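Local coordinates for protein N-deoxyribosyltransferase (Bacillus psychrosaccharolyticus, PDB 6EVS) that probably catalyses the transfer of 2'-deoxyribose between nucleobases, as a nucleoside 2-deoxyribosyltransferase suited to making modified nucleosides, at residues K3-S8 with T32-R37. Residues are numbered along the deposited sequence; the frame is centred on the assembly and turned at random.
Sequences KIYLAS and TVFSPR
Ile4 and Leu6 join Thr32 and Phe34 in a parallel pairing of neighbouring strands, 3-7 and 32-34, the second of which is an outermost strand of this chain's sheet. Three backbone bonds hold it: Ile4 N gives to Thr32 O (2.8 Å), Phe34 N to Ile4 O (2.9 Å) and Leu6 N to Phe34 O (3.0 Å). Ile4 thus uses both its N-H and its C=O on this border and Leu6 its N-H, while Lys3, Tyr5 and Ala7 bond to strand 68-72 and the residue before it on the other. On the face carrying Lys3, Tyr5, Thr32 and Phe34, the two aromatic side chains run side by side in the same direction, both with CG anti to the backbone N (chi1 -174° and 178°). Their planes are tilted by only 21° but slid apart, so Tyr5 CE1 meets Phe34 CD2 at 3.4 Å with little overlap of the rings. Pro36 crosses the end of Tyr5, its CG 3.5 Å from Tyr5 OH, which is hydrogen-bonded to Glu85. Helix 49-65 packs on this face through Asp59, which touches both side chains, and His62 stacks on Phe34. Across the sheet, Leu6 lays CB against Val33 CG1 at 4.0 Å and brings CD2 near Ser35 OG, a hydroxyl hydrogen-bonded to Glu23 of helix 13-28. Past Phe34 the pairing gives way: Pro36 has no N-H to offer, and its CD sits 3.0 Å from Leu6 O as the chain turns into a 3-10 segment. With helix 13-28 linking the strands and covering the face of Leu6 and Val33, this is the opening beta-alpha-beta unit of the parallel, Rossmann-like alpha/beta fold of nucleoside 2-deoxyribosyltransferases.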
ATOM      1  N   LYS A   3      14.212  -3.125  14.512  1.00 28.01           N
ATOM      2  CA  LYS A   3      14.133  -4.436  13.884  1.00 29.41           C
ATOM      3  C   LYS A   3      14.673  -4.327  12.462  1.00 30.87           C
ATOM      4  O   LYS A   3      14.288  -3.421  11.707  1.00 23.96           O
ATOM      5  CB  LYS A   3      12.692  -4.956  13.870  1.00 30.23           C
ATOM      6  CG  LYS A   3      11.990  -4.898  15.225  1.00 31.70           C
ATOM      7  CD  LYS A   3      10.547  -5.414  15.129  1.00 37.59           C
ATOM      8  CE  LYS A   3       9.529  -4.295  14.968  1.00 39.13           C
ATOM      9  NZ  LYS A   3       8.143  -4.819  14.682  1.00 43.13           N
ATOM     10  N   ILE A   4      15.575  -5.236  12.095  1.00 29.98           N
ATOM     11  CA  ILE A   4      16.290  -5.134  10.829  1.00 22.41           C
ATOM     12  C   ILE A   4      16.177  -6.450  10.077  1.00 30.16           C
ATOM     13  O   ILE A   4      16.455  -7.515  10.641  1.00 30.53           O
ATOM     14  CB  ILE A   4      17.769  -4.769  11.040  1.00 28.40           C
ATOM     15  CG1 ILE A   4      17.900  -3.385  11.707  1.00 24.94           C
ATOM     16  CG2 ILE A   4      18.513  -4.840   9.701  1.00 24.94           C
ATOM     17  CD1 ILE A   4      19.384  -2.958  11.924  1.00 30.78           C
ATOM     18  N   TYR A   5      15.765  -6.376   8.810  1.00 22.35           N
ATOM     19  CA  TYR A   5      15.822  -7.535   7.927  1.00 24.68           C
ATOM     20  C   TYR A   5      17.142  -7.522   7.173  1.00 26.40           C
ATOM     21  O   TYR A   5      17.408  -6.572   6.430  1.00 24.78           O
ATOM     22  CB  TYR A   5      14.660  -7.509   6.937  1.00 27.07           C
ATOM     23  CG  TYR A   5      14.555  -8.759   6.080  1.00 27.02           C
ATOM     24  CD1 TYR A   5      13.756  -9.841   6.481  1.00 29.44           C
ATOM     25  CD2 TYR A   5      15.251  -8.869   4.873  1.00 25.59           C
ATOM     26  CE1 TYR A   5      13.666 -11.010   5.691  1.00 34.35           C
ATOM     27  CE2 TYR A   5      15.158 -10.011   4.089  1.00 29.30           C
ATOM     28  CZ  TYR A   5      14.378 -11.081   4.502  1.00 25.40           C
ATOM     29  OH  TYR A   5      14.283 -12.188   3.685  1.00 24.47           O
ATOM     30  N   LEU A   6      17.933  -8.594   7.302  1.00 24.16           N
ATOM     31  CA  LEU A   6      19.262  -8.627   6.664  1.00 23.52           C
ATOM     32  C   LEU A   6      19.112  -9.294   5.302  1.00 23.35           C
ATOM     33  O   LEU A   6      18.997 -10.523   5.210  1.00 26.09           O
ATOM     34  CB  LEU A   6      20.255  -9.352   7.559  1.00 28.47           C
ATOM     35  CG  LEU A   6      21.675  -9.533   7.040  1.00 30.10           C
ATOM     36  CD1 LEU A   6      22.252  -8.170   6.646  1.00 26.78           C
ATOM     37  CD2 LEU A   6      22.497 -10.201   8.122  1.00 32.54           C
ATOM     38  N   ALA A   7      19.069  -8.490   4.237  1.00 22.49           N
ATOM     39  CA  ALA A   7      18.933  -9.003   2.872  1.00 23.94           C
ATOM     40  C   ALA A   7      20.320  -9.233   2.261  1.00 27.70           C
ATOM     41  O   ALA A   7      21.033  -8.278   1.932  1.00 26.76           O
ATOM     42  CB  ALA A   7      18.128  -8.047   1.993  1.00 22.43           C
ATOM     43  N   SER A   8      20.668 -10.499   2.024  1.00 23.35           N
ATOM     44  CA  SER A   8      21.965 -10.824   1.433  1.00 24.51           C
ATOM     45  C   SER A   8      21.960 -12.271   0.961  1.00 25.67           C
ATOM     46  O   SER A   8      21.284 -13.107   1.570  1.00 28.80           O
ATOM     47  CB  SER A   8      23.104 -10.629   2.438  1.00 26.25           C
ATOM     48  OG  SER A   8      24.335 -11.196   1.922  1.00 31.14           O
ATOM     49  N   THR A  32      17.516  -5.885  16.681  1.00 31.30           N
ATOM     50  CA  THR A  32      16.935  -7.212  16.517  1.00 30.61           C
ATOM     51  C   THR A  32      16.991  -7.540  15.032  1.00 27.95           C
ATOM     52  O   THR A  32      16.323  -6.894  14.223  1.00 30.05           O
ATOM     53  CB  THR A  32      15.501  -7.271  17.052  1.00 32.84           C
ATOM     54  OG1 THR A  32      15.502  -6.942  18.444  1.00 31.86           O
ATOM     55  CG2 THR A  32      14.937  -8.673  16.878  1.00 31.59           C
ATOM     56  N   VAL A  33      17.806  -8.523  14.667  1.00 31.69           N
ATOM     57  CA  VAL A  33      18.105  -8.801  13.271  1.00 33.44           C
ATOM     58  C   VAL A  33      17.486 -10.132  12.884  1.00 27.92           C
ATOM     59  O   VAL A  33      17.778 -11.162  13.509  1.00 29.73           O
ATOM     60  CB  VAL A  33      19.620  -8.824  13.020  1.00 32.44           C
ATOM     61  CG1 VAL A  33      19.892  -9.090  11.547  1.00 26.17           C
ATOM     62  CG2 VAL A  33      20.231  -7.515  13.494  1.00 30.93           C
ATOM     63  N   PHE A  34      16.667 -10.128  11.830  1.00 26.13           N
ATOM     64  CA  PHE A  34      16.237 -11.376  11.199  1.00 32.42           C
ATOM     65  C   PHE A  34      17.218 -11.713  10.084  1.00 32.56           C
ATOM     66  O   PHE A  34      17.350 -10.947   9.121  1.00 29.52           O
ATOM     67  CB  PHE A  34      14.819 -11.279  10.633  1.00 33.17           C
ATOM     68  CG  PHE A  34      14.356 -12.541   9.934  1.00 30.99           C
ATOM     69  CD1 PHE A  34      13.775 -13.572  10.657  1.00 29.94           C
ATOM     70  CD2 PHE A  34      14.503 -12.688   8.557  1.00 27.47           C
ATOM     71  CE1 PHE A  34      13.309 -14.736  10.024  1.00 32.24           C
ATOM     72  CE2 PHE A  34      14.076 -13.857   7.910  1.00 27.08           C
ATOM     73  CZ  PHE A  34      13.466 -14.890   8.653  1.00 33.59           C
ATOM     74  N   SER A  35      17.890 -12.858  10.206  1.00 26.50           N
ATOM     75  CA  SER A  35      18.904 -13.255   9.231  1.00 29.40           C
ATOM     76  C   SER A  35      18.423 -14.496   8.502  1.00 26.38           C
ATOM     77  O   SER A  35      18.317 -15.561   9.122  1.00 32.05           O
ATOM     78  CB  SER A  35      20.252 -13.519   9.902  1.00 30.82           C
ATOM     79  OG  SER A  35      21.250 -13.793   8.909  1.00 32.44           O
ATOM     80  N   PRO A  36      18.086 -14.398   7.217  1.00 32.97           N
ATOM     81  CA  PRO A  36      17.433 -15.521   6.534  1.00 31.82           C
ATOM     82  C   PRO A  36      18.184 -16.833   6.628  1.00 34.31           C
ATOM     83  O   PRO A  36      17.537 -17.882   6.614  1.00 35.19           O
ATOM     84  CB  PRO A  36      17.336 -15.034   5.086  1.00 36.92           C
ATOM     85  CG  PRO A  36      17.151 -13.506   5.248  1.00 32.06           C
ATOM     86  CD  PRO A  36      18.079 -13.168   6.399  1.00 29.78           C
ATOM     87  N   ARG A  37      19.512 -16.810   6.742  1.00 36.44           N
ATOM     88  CA  ARG A  37      20.280 -18.051   6.801  1.00 43.51           C
ATOM     89  C   ARG A  37      20.028 -18.829   8.092  1.00 46.95           C
ATOM     90  O   ARG A  37      20.233 -20.055   8.118  1.00 42.97           O
ATOM     91  CB  ARG A  37      21.772 -17.748   6.651  1.00 47.00           C
ATOM     92  CG  ARG A  37      22.437 -17.256   7.920  1.00 44.89           C
ATOM     93  CD  ARG A  37      23.921 -17.074   7.740  1.00 51.18           C
ATOM     94  NE  ARG A  37      24.550 -16.605   8.968  1.00 45.22           N
ATOM     95  CZ  ARG A  37      25.733 -17.011   9.400  1.00 53.47           C
ATOM     96  NH1 ARG A  37      26.406 -17.911   8.703  1.00 62.00           N
ATOM     97  NH2 ARG A  37      26.236 -16.523  10.527  1.00 55.61           N
TER